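Local atomic coordinates of putative uncharacterized protein (PDB entry 4J25), a protein that binds manganese and N-oxalylglycine in a double-stranded beta-helix fold and probably hydroxylates peptidyl proline as an iron- and 2-oxoglutarate-dependent prolyl-4-hydroxylase. Residues A[95-100]-A[130-135]; A[155-160]-A[221-226]; A[166-171]-A[208-213]. All coordinates share one frame; numbering follows the deposited sequence.

Contact 1. Residues A[95-100]-A[130-135]; sequences QWIDPG and FECHFA
The six-membered ring of Trp96 is held between His133 and Glu131. On one face it receives the imidazole edge-on: the rings form a T-shaped pair, centroids 5.2 Å apart and planes at 88°, with His133 CD2 leading. The other face lies against the carboxylate of Glu131, turned only 11° from the indole plane, with Glu131 OE1 3.5 Å from Trp96 CH2. His133 ND1 donates to its neighbour's carbonyl, Phe134 O, at 2.8 Å, which helps to fix the turn of the imidazole. A lysine in place of Glu131 would probably leave the face of Trp96 turned away from His133 without its flat partner and put a positive charge beside Arg222, whose NH1 now has a weak, long ion pair with Glu131 OE1.

The tight part is inward. Ile97 CG1 stands anti to the carbonyl carbon (chi1 -66°), which sends CD1 over the strand backbone to within 3.6 Å of Phe134 CE2. Ile97 CB also packs on Cys132 SG, and Leu109 of helix 103-123 touches that cysteine. Backbone contact is sparse: Ile97 N donates to Cys132 O at 3.0 Å. On either side of this bond along the strand a water stands in for a direct backbone bond. One links Gln95 O to Phe134 N; the other donates to Ile97 O and accepts from Cys132 N. Gln95 and Trp96 lie on the exposed side.

Strand 129-137 pairs with strand 214-222, and within the chain it is the last strand of its sheet. The segment 95-100 thus lines the outer border of the larger sheet of a double-stranded beta-helix (jellyroll) oxygenase.

Contact 2. Residues A[155-160]-A[221-226]; sequences RRMVSA and FRRRGN
Arg155 reaches across to the chain leaving strand 214-222. Its side chain bends at the third torsion (chi3 61°), which turns the guanidinium back so that NE points at Arg223 O. This hydrogen bond is 2.7 Å long and almost straight (177°), and it lies in both the guanidinium and the carbonyl plane. Arg223 N returns a bond to Arg155 O, so the two residues are joined through backbone and side chain alike. The guanidinium of Arg155 also lies flat on that of Arg222, centres 4.2 Å apart and planes 23° from parallel. The like charges are probably offset by nearby acids: Arg155 NH2 forms a salt bridge with Glu128, and Arg222 NH2 one with Asp129.

Arg156 and Arg222, a non-hydrogen-bonded pair, share one sheet face but meet only through their stems, CG to CG at 4.1 Å. The head of Arg156 turns elsewhere, giving NH2 to Asp148 O and a cation-pi contact to Trp220. Met157 is folded at chi2 and chi3, and its CG lies 3.5 Å from Arg223 CG, with SD beside Arg223 CD. On the other sheet face, Val158 CB touches Phe221 CD2 at 3.9 Å, while Leu115 and Arg116 of helix 103-123 pack on the Phe221 side chain. At Gly225 a beta carbon would collide with Arg155 CG.

Phe221 O accepts from Met157 N at 2.9 Å and, weakly, from Val158 N, whereas Phe221 N donates to Val158 O. Two residues thus face one and the register slips by a residue: a classic beta bulge between antiparallel inner strands 156-163 and 214-222 of the larger sheet of the double-stranded beta-helix.

Contact 3. Residues A[166-171]-A[208-213]; sequences EGWQPH and LPAGRE
Arg212 lies over the indole of Trp168, the two side chains running past each other in opposite directions. The aliphatic part comes first: Arg212 CD stands over the six-membered ring, 4.3 Å from its centroid, in a CH-pi contact. Farther out the guanidinium passes the ring at a tilt, its plane 34° from that of the indole. Trp168 CE3 sits over the centre of the guanidinium face, 3.5 Å from Arg212 CZ.

The edge of the same guanidinium is spent on backbone oxygens. Arg212 NH1 donates to Glu166 O at 3.1 Å, with the acceptor in the guanidinium plane and the N-H pointing at it fairly straight (160°). Arg212 NH2 adds weak bonds to Glu166 O and Gly167 O, and has a weak, long ion pair with Asp172. One planar group therefore rests its face on the tryptophan while its edge holds the carbonyls of Glu166 and Gly167, just before the tryptophan; this division of labour probably limits the rotation of the arginine head.

The two loops belong to the double-stranded beta-helix: 166-171 follows strand 156-163 and leads to strand 176-179, whereas the loop 208-213 joins strand 205-207 of the smaller sheet to strand 214-222 of the larger. The contact ties them together at the surface, away from the metal.

Trp168 has CG anti to the backbone N (chi1 -158°), which swings its ring toward the 208-213 loop. There the ring is met in its own plane: Ala210 CB abuts Trp168 CZ2 at 3.8 Å, and Glu213 O lies 3.5 Å from Trp168 CZ3. At the pyrrole end the indole NE1 donates to Gly173 O, while Pro190 packs on the tryptophan side chain.

Contacts 1 and 2 lie 15 Å apart between centres and touch through neighbouring strands 129-137 and 214-222: Phe130 CD2 meets Phe221 CE1 at 3.5 Å, and Glu131 OE2 lies 3.6 Å from Arg156 CD. Contact 3 is nested in the loop closed by contact 2, yet its centre is 30 Å away, on the opposite side of the chain's centre. The manganese, bound by His146, Asp148 and His205, is about 7 Å from the side chain of Arg156 and about 9 Å from that of His133. Bound N-oxalylglycine is about 6 Å from each of these two side chains, and about 10 Å from that of Trp168 in contact 3.

Contact 1. Residues A[95-100]-A[130-135]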
loop_
_atom_site.group_PDB
_atom_site.type_symbol
_atom_site.label_atom_id
_atom_site.label_comp_id
_atom_site.label_asym_id
_atom_site.label_seq_id
_atom_site.Cartn_x
_atom_site.Cartn_y
_atom_site.Cartn_z
ATOM N N GLN A 95 1.412 -15.229 -3.261
ATOM C CA GLN A 95 0.387 -15.614 -2.298
ATOM C C GLN A 95 -0.540 -14.439 -1.947
ATOM O O GLN A 95 -0.316 -13.720 -0.968
ATOM C CB GLN A 95 1.042 -16.158 -1.024
ATOM C CG GLN A 95 2.083 -17.216 -1.304
ATOM C CD GLN A 95 2.889 -17.594 -0.082
ATOM O OE1 GLN A 95 4.118 -17.447 -0.070
ATOM N NE2 GLN A 95 2.211 -18.102 0.950
ATOM N N TRP A 96 -1.588 -14.271 -2.750
ATOM C CA TRP A 96 -2.609 -13.268 -2.514
ATOM C C TRP A 96 -3.256 -13.501 -1.163
ATOM O O TRP A 96 -3.372 -14.629 -0.695
ATOM C CB TRP A 96 -3.651 -13.280 -3.635
ATOM C CG TRP A 96 -3.057 -12.865 -4.931
ATOM C CD1 TRP A 96 -2.644 -13.680 -5.940
ATOM C CD2 TRP A 96 -2.766 -11.529 -5.348
ATOM N NE1 TRP A 96 -2.123 -12.933 -6.968
ATOM C CE2 TRP A 96 -2.181 -11.609 -6.625
ATOM C CE3 TRP A 96 -2.939 -10.277 -4.765
ATOM C CZ2 TRP A 96 -1.775 -10.481 -7.331
ATOM C CZ3 TRP A 96 -2.540 -9.166 -5.457
ATOM C CH2 TRP A 96 -1.964 -9.270 -6.732
ATOM N N ILE A 97 -3.651 -12.409 -0.528
ATOM C CA ILE A 97 -4.179 -12.453 0.820
ATOM C C ILE A 97 -5.700 -12.407 0.756
ATOM O O ILE A 97 -6.276 -11.595 0.030
ATOM C CB ILE A 97 -3.611 -11.280 1.645
ATOM C CG1 ILE A 97 -2.099 -11.463 1.821
ATOM C CG2 ILE A 97 -4.284 -11.172 2.993
ATOM C CD1 ILE A 97 -1.402 -10.200 2.217
ATOM N N ASP A 98 -6.339 -13.305 1.499
ATOM C CA ASP A 98 -7.795 -13.353 1.600
ATOM C C ASP A 98 -8.163 -13.474 3.065
ATOM O O ASP A 98 -7.330 -13.845 3.890
ATOM C CB ASP A 98 -8.357 -14.575 0.859
ATOM C CG ASP A 98 -8.804 -14.261 -0.559
ATOM O OD1 ASP A 98 -9.367 -13.161 -0.790
ATOM O OD2 ASP A 98 -8.601 -15.126 -1.441
ATOM N N PRO A 99 -9.425 -13.163 3.396
ATOM C CA PRO A 99 -9.892 -13.419 4.760
ATOM C C PRO A 99 -9.682 -14.881 5.130
ATOM O O PRO A 99 -9.742 -15.742 4.257
ATOM C CB PRO A 99 -11.379 -13.059 4.692
ATOM C CG PRO A 99 -11.452 -12.022 3.606
ATOM C CD PRO A 99 -10.430 -12.455 2.583
ATOM N N GLY A 100 -9.384 -15.144 6.397
ATOM C CA GLY A 100 -9.347 -16.501 6.905
ATOM C C GLY A 100 -7.973 -17.130 6.884
ATOM O O GLY A 100 -7.825 -18.289 7.237
ATOM N N PHE A 130 -10.216 -5.266 -3.236
ATOM C CA PHE A 130 -8.852 -4.921 -2.892
ATOM C C PHE A 130 -8.078 -6.216 -2.898
ATOM O O PHE A 130 -8.497 -7.198 -2.277
ATOM C CB PHE A 130 -8.792 -4.286 -1.501
ATOM C CG PHE A 130 -7.398 -3.920 -1.055
ATOM C CD1 PHE A 130 -6.772 -4.620 -0.009
ATOM C CD2 PHE A 130 -6.701 -2.891 -1.684
ATOM C CE1 PHE A 130 -5.480 -4.280 0.402
ATOM C CE2 PHE A 130 -5.422 -2.545 -1.272
ATOM C CZ PHE A 130 -4.805 -3.250 -0.216
ATOM N N GLU A 131 -6.986 -6.250 -3.636
ATOM C CA GLU A 131 -6.126 -7.407 -3.672
ATOM C C GLU A 131 -4.775 -6.972 -3.127
ATOM O O GLU A 131 -4.293 -5.876 -3.426
ATOM C CB GLU A 131 -5.994 -7.958 -5.095
ATOM C CG GLU A 131 -5.352 -6.967 -6.077
ATOM C CD GLU A 131 -5.057 -7.554 -7.442
ATOM O OE1 GLU A 131 -5.260 -8.768 -7.637
ATOM O OE2 GLU A 131 -4.619 -6.789 -8.327
ATOM N N CYS A 132 -4.155 -7.824 -2.324
ATOM C CA CYS A 132 -2.849 -7.495 -1.791
ATOM C C CYS A 132 -2.005 -8.728 -1.510
ATOM O O CYS A 132 -2.490 -9.870 -1.552
ATOM C CB CYS A 132 -2.991 -6.643 -0.544
ATOM S SG CYS A 132 -3.841 -7.478 0.770
ATOM N N HIS A 133 -0.716 -8.489 -1.278
ATOM C CA HIS A 133 0.217 -9.552 -0.966
ATOM C C HIS A 133 1.431 -8.936 -0.315
ATOM O O HIS A 133 1.666 -7.717 -0.447
ATOM C CB HIS A 133 0.611 -10.352 -2.214
ATOM C CG HIS A 133 1.431 -9.589 -3.207
ATOM N ND1 HIS A 133 2.798 -9.440 -3.091
ATOM C CD2 HIS A 133 1.083 -8.964 -4.357
ATOM C CE1 HIS A 133 3.254 -8.744 -4.116
ATOM N NE2 HIS A 133 2.234 -8.444 -4.898
ATOM N N PHE A 134 2.192 -9.772 0.381
ATOM C CA PHE A 134 3.402 -9.319 1.060
ATOM C C PHE A 134 4.548 -9.238 0.072
ATOM O O PHE A 134 4.528 -9.889 -0.971
ATOM C CB PHE A 134 3.789 -10.253 2.222
ATOM C CG PHE A 134 2.875 -10.152 3.404
ATOM C CD1 PHE A 134 2.971 -9.090 4.282
ATOM C CD2 PHE A 134 1.907 -11.101 3.624
ATOM C CE1 PHE A 134 2.121 -8.994 5.371
ATOM C CE2 PHE A 134 1.063 -11.008 4.701
ATOM C CZ PHE A 134 1.164 -9.958 5.578
ATOM N N ALA A 135 5.543 -8.421 0.397
ATOM C CA ALA A 135 6.732 -8.311 -0.429
ATOM C C ALA A 135 7.939 -8.127 0.470
ATOM O O ALA A 135 7.926 -7.304 1.381
ATOM C CB ALA A 135 6.596 -7.129 -1.418
HETATM O O HOH W 1 1.579 -12.670 0.470
HETATM O O HOH W 2 -5.716 -10.414 -2.198
#

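Contact 2. Residues A[155-160]-A[221-226]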
loop_
_atom_site.group_PDB
_atom_site.type_symbol
_atom_site.label_atom_id
_atom_site.label_comp_id
_atom_site.label_asym_id
_atom_site.label_seq_id
_atom_site.Cartn_x
_atom_site.Cartn_y
_atom_site.Cartn_z
ATOM N N ARG A 155 -7.457 -2.943 -14.420
ATOM C CA ARG A 155 -8.568 -2.728 -13.479
ATOM C C ARG A 155 -8.115 -2.047 -12.192
ATOM O O ARG A 155 -8.934 -1.548 -11.424
ATOM C CB ARG A 155 -9.217 -4.058 -13.111
ATOM C CG ARG A 155 -10.003 -4.704 -14.230
ATOM C CD ARG A 155 -10.265 -6.149 -13.926
ATOM N NE ARG A 155 -11.050 -6.317 -12.707
ATOM C CZ ARG A 155 -11.259 -7.490 -12.120
ATOM N NH1 ARG A 155 -10.740 -8.596 -12.633
ATOM N NH2 ARG A 155 -11.991 -7.562 -11.022
ATOM N N ARG A 156 -6.808 -2.034 -11.966
ATOM C CA ARG A 156 -6.245 -1.409 -10.778
ATOM C C ARG A 156 -6.344 0.096 -10.889
ATOM O O ARG A 156 -5.848 0.701 -11.829
ATOM C CB ARG A 156 -4.817 -1.895 -10.554
ATOM C CG ARG A 156 -4.767 -3.403 -10.563
ATOM C CD ARG A 156 -3.433 -3.979 -10.211
ATOM N NE ARG A 156 -2.360 -3.526 -11.081
ATOM C CZ ARG A 156 -1.082 -3.855 -10.901
ATOM N NH1 ARG A 156 -0.732 -4.651 -9.894
ATOM N NH2 ARG A 156 -0.158 -3.401 -11.724
ATOM N N MET A 157 -7.037 0.685 -9.927
ATOM C CA MET A 157 -7.351 2.100 -9.934
ATOM C C MET A 157 -6.590 2.869 -8.850
ATOM O O MET A 157 -6.255 4.028 -9.031
ATOM C CB MET A 157 -8.843 2.304 -9.695
ATOM C CG MET A 157 -9.740 1.723 -10.769
ATOM S SD MET A 157 -9.314 2.361 -12.415
ATOM C CE MET A 157 -9.784 4.069 -12.236
ATOM N N VAL A 158 -6.364 2.239 -7.703
ATOM C CA VAL A 158 -5.704 2.907 -6.595
ATOM C C VAL A 158 -4.742 1.928 -5.952
ATOM O O VAL A 158 -5.106 0.797 -5.697
ATOM C CB VAL A 158 -6.708 3.373 -5.503
ATOM C CG1 VAL A 158 -5.951 4.064 -4.344
ATOM C CG2 VAL A 158 -7.794 4.299 -6.085
ATOM N N SER A 159 -3.529 2.379 -5.681
ATOM C CA SER A 159 -2.480 1.543 -5.123
ATOM C C SER A 159 -2.323 1.878 -3.662
ATOM O O SER A 159 -2.509 3.012 -3.271
ATOM C CB SER A 159 -1.153 1.826 -5.822
ATOM O OG SER A 159 -1.276 1.648 -7.218
ATOM N N ALA A 160 -1.963 0.891 -2.857
ATOM C CA ALA A 160 -1.771 1.106 -1.439
ATOM C C ALA A 160 -0.675 0.167 -0.951
ATOM O O ALA A 160 -0.711 -1.044 -1.200
ATOM C CB ALA A 160 -3.070 0.875 -0.682
ATOM N N PHE A 221 -6.772 -1.489 -5.184
ATOM C CA PHE A 221 -8.215 -1.481 -5.293
ATOM C C PHE A 221 -8.565 -1.532 -6.769
ATOM O O PHE A 221 -7.981 -0.788 -7.574
ATOM C CB PHE A 221 -8.802 -0.200 -4.690
ATOM C CG PHE A 221 -8.552 -0.034 -3.218
ATOM C CD1 PHE A 221 -9.400 -0.628 -2.295
ATOM C CD2 PHE A 221 -7.498 0.735 -2.759
ATOM C CE1 PHE A 221 -9.184 -0.483 -0.931
ATOM C CE2 PHE A 221 -7.275 0.880 -1.403
ATOM C CZ PHE A 221 -8.129 0.275 -0.490
ATOM N N ARG A 222 -9.535 -2.373 -7.123
ATOM C CA ARG A 222 -9.865 -2.629 -8.513
ATOM C C ARG A 222 -11.327 -2.383 -8.843
ATOM O O ARG A 222 -12.186 -2.513 -7.985
ATOM C CB ARG A 222 -9.545 -4.075 -8.866
ATOM C CG ARG A 222 -8.154 -4.517 -8.506
ATOM C CD ARG A 222 -7.867 -5.900 -9.041
ATOM N NE ARG A 222 -8.746 -6.886 -8.434
ATOM C CZ ARG A 222 -8.825 -8.161 -8.805
ATOM N NH1 ARG A 222 -8.074 -8.627 -9.790
ATOM N NH2 ARG A 222 -9.664 -8.971 -8.177
ATOM N N ARG A 223 -11.578 -2.004 -10.094
ATOM C CA ARG A 223 -12.911 -2.019 -10.689
ATOM C C ARG A 223 -13.159 -3.370 -11.337
ATOM O O ARG A 223 -12.222 -4.130 -11.596
ATOM C CB ARG A 223 -13.021 -0.993 -11.825
ATOM C CG ARG A 223 -12.920 0.441 -11.424
ATOM C CD ARG A 223 -12.950 1.352 -12.663
ATOM N NE ARG A 223 -14.143 1.115 -13.474
ATOM C CZ ARG A 223 -15.311 1.719 -13.290
ATOM N NH1 ARG A 223 -15.454 2.628 -12.333
ATOM N NH2 ARG A 223 -16.340 1.428 -14.078
ATOM N N ARG A 224 -14.417 -3.628 -11.676
ATOM C CA ARG A 224 -14.781 -4.820 -12.410
ATOM C C ARG A 224 -14.057 -4.911 -13.766
ATOM O O ARG A 224 -13.488 -5.949 -14.097
ATOM C CB ARG A 224 -16.308 -4.851 -12.592
ATOM C CG ARG A 224 -16.854 -5.956 -13.495
ATOM C CD ARG A 224 -18.382 -5.907 -13.500
ATOM N NE ARG A 224 -18.874 -4.544 -13.716
ATOM C CZ ARG A 224 -19.057 -3.983 -14.908
ATOM N NH1 ARG A 224 -18.821 -4.664 -16.022
ATOM N NH2 ARG A 224 -19.494 -2.736 -14.992
ATOM N N GLY A 225 -14.070 -3.842 -14.551
ATOM C CA GLY A 225 -13.481 -3.888 -15.884
ATOM C C GLY A 225 -14.439 -4.422 -16.941
ATOM O O GLY A 225 -15.439 -5.074 -16.634
ATOM N N ASN A 226 -14.121 -4.166 -18.202
ATOM C CA ASN A 226 -15.071 -4.408 -19.280
ATOM C C ASN A 226 -15.018 -5.813 -19.868
ATOM O O ASN A 226 -15.833 -6.154 -20.711
ATOM C CB ASN A 226 -14.878 -3.356 -20.371
ATOM C CG ASN A 226 -15.323 -1.970 -19.917
ATOM O OD1 ASN A 226 -16.452 -1.797 -19.445
ATOM N ND2 ASN A 226 -14.428 -0.986 -20.027
#

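Contact 3. Residues A[166-171]-A[208-213]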
loop_
_atom_site.group_PDB
_atom_site.type_symbol
_atom_site.label_atom_id
_atom_site.label_comp_id
_atom_site.label_asym_id
_atom_site.label_seq_id
_atom_site.Cartn_x
_atom_site.Cartn_y
_atom_site.Cartn_z
ATOM N N GLU A 166 10.633 -1.930 11.399
ATOM C CA GLU A 166 10.968 -1.250 12.631
ATOM C C GLU A 166 12.382 -0.691 12.551
ATOM O O GLU A 166 13.268 -1.317 11.972
ATOM C CB GLU A 166 10.864 -2.226 13.805
ATOM C CG GLU A 166 9.484 -2.879 13.944
ATOM C CD GLU A 166 8.397 -1.868 14.238
ATOM O OE1 GLU A 166 7.194 -2.174 14.012
ATOM O OE2 GLU A 166 8.755 -0.760 14.695
ATOM N N GLY A 167 12.575 0.499 13.110
ATOM C CA GLY A 167 13.903 1.067 13.295
ATOM C C GLY A 167 14.648 1.430 12.023
ATOM O O GLY A 167 15.882 1.393 11.994
ATOM N N TRP A 168 13.908 1.778 10.974
ATOM C CA TRP A 168 14.512 2.132 9.695
ATOM C C TRP A 168 15.265 3.442 9.824
ATOM O O TRP A 168 14.820 4.346 10.525
ATOM C CB TRP A 168 13.439 2.274 8.611
ATOM C CG TRP A 168 14.004 2.100 7.247
ATOM C CD1 TRP A 168 14.461 3.082 6.415
ATOM C CD2 TRP A 168 14.194 0.865 6.553
ATOM N NE1 TRP A 168 14.926 2.529 5.253
ATOM C CE2 TRP A 168 14.773 1.168 5.313
ATOM C CE3 TRP A 168 13.938 -0.471 6.868
ATOM C CZ2 TRP A 168 15.095 0.187 4.380
ATOM C CZ3 TRP A 168 14.262 -1.449 5.938
ATOM C CH2 TRP A 168 14.830 -1.115 4.712
ATOM N N GLN A 169 16.412 3.544 9.165
ATOM C CA GLN A 169 17.180 4.783 9.187
ATOM C C GLN A 169 17.480 5.132 7.744
ATOM O O GLN A 169 17.431 4.251 6.885
ATOM C CB GLN A 169 18.482 4.632 9.986
ATOM C CG GLN A 169 18.312 4.234 11.465
ATOM C CD GLN A 169 17.669 5.322 12.317
ATOM O OE1 GLN A 169 18.122 6.476 12.339
ATOM N NE2 GLN A 169 16.603 4.954 13.030
ATOM N N PRO A 170 17.796 6.411 7.472
ATOM C CA PRO A 170 18.055 6.916 6.119
ATOM C C PRO A 170 19.269 6.269 5.472
ATOM O O PRO A 170 19.363 6.224 4.250
ATOM C CB PRO A 170 18.328 8.405 6.349
ATOM C CG PRO A 170 17.745 8.707 7.686
ATOM C CD PRO A 170 17.955 7.471 8.482
ATOM N N HIS A 171 20.201 5.791 6.291
ATOM C CA HIS A 171 21.377 5.089 5.779
ATOM C C HIS A 171 20.952 3.779 5.123
ATOM O O HIS A 171 21.707 3.179 4.354
ATOM C CB HIS A 171 22.362 4.813 6.919
ATOM C CG HIS A 171 22.336 5.861 7.988
ATOM N ND1 HIS A 171 21.592 5.726 9.138
ATOM C CD2 HIS A 171 22.924 7.079 8.059
ATOM C CE1 HIS A 171 21.736 6.807 9.885
ATOM N NE2 HIS A 171 22.541 7.644 9.252
ATOM N N LEU A 208 14.262 2.481 -4.447
ATOM C CA LEU A 208 15.720 2.523 -4.445
ATOM C C LEU A 208 16.264 1.368 -3.592
ATOM O O LEU A 208 15.597 0.904 -2.673
ATOM C CB LEU A 208 16.222 3.866 -3.917
ATOM C CG LEU A 208 15.897 5.112 -4.748
ATOM C CD1 LEU A 208 16.805 6.272 -4.351
ATOM C CD2 LEU A 208 16.050 4.826 -6.205
ATOM N N PRO A 209 17.465 0.868 -3.926
ATOM C CA PRO A 209 17.936 -0.297 -3.172
ATOM C C PRO A 209 18.118 0.019 -1.688
ATOM O O PRO A 209 18.413 1.167 -1.327
ATOM C CB PRO A 209 19.273 -0.650 -3.839
ATOM C CG PRO A 209 19.619 0.503 -4.704
ATOM C CD PRO A 209 18.371 1.239 -5.021
ATOM N N ALA A 210 17.901 -0.984 -0.843
ATOM C CA ALA A 210 18.110 -0.836 0.589
ATOM C C ALA A 210 19.321 -1.644 1.001
ATOM O O ALA A 210 19.751 -2.540 0.278
ATOM C CB ALA A 210 16.896 -1.315 1.357
ATOM N N GLY A 211 19.856 -1.332 2.173
ATOM C CA GLY A 211 20.989 -2.062 2.702
ATOM C C GLY A 211 20.553 -3.162 3.645
ATOM O O GLY A 211 21.391 -3.867 4.188
ATOM N N ARG A 212 19.247 -3.304 3.857
ATOM C CA ARG A 212 18.732 -4.351 4.733
ATOM C C ARG A 212 17.366 -4.813 4.232
ATOM O O ARG A 212 16.733 -4.132 3.441
ATOM C CB ARG A 212 18.635 -3.862 6.181
ATOM C CG ARG A 212 17.824 -2.588 6.341
ATOM C CD ARG A 212 17.578 -2.210 7.810
ATOM N NE ARG A 212 16.384 -2.857 8.364
ATOM C CZ ARG A 212 15.610 -2.345 9.324
ATOM N NH1 ARG A 212 14.547 -3.019 9.750
ATOM N NH2 ARG A 212 15.880 -1.163 9.860
ATOM N N GLU A 213 16.933 -5.984 4.675
ATOM C CA GLU A 213 15.670 -6.544 4.212
ATOM C C GLU A 213 14.557 -5.530 4.358
ATOM O O GLU A 213 14.388 -4.917 5.411
ATOM C CB GLU A 213 15.298 -7.779 5.020
ATOM C CG GLU A 213 16.218 -8.947 4.842
ATOM C CD GLU A 213 15.825 -10.087 5.745
ATOM O OE1 GLU A 213 14.639 -10.137 6.156
ATOM O OE2 GLU A 213 16.698 -10.922 6.057
#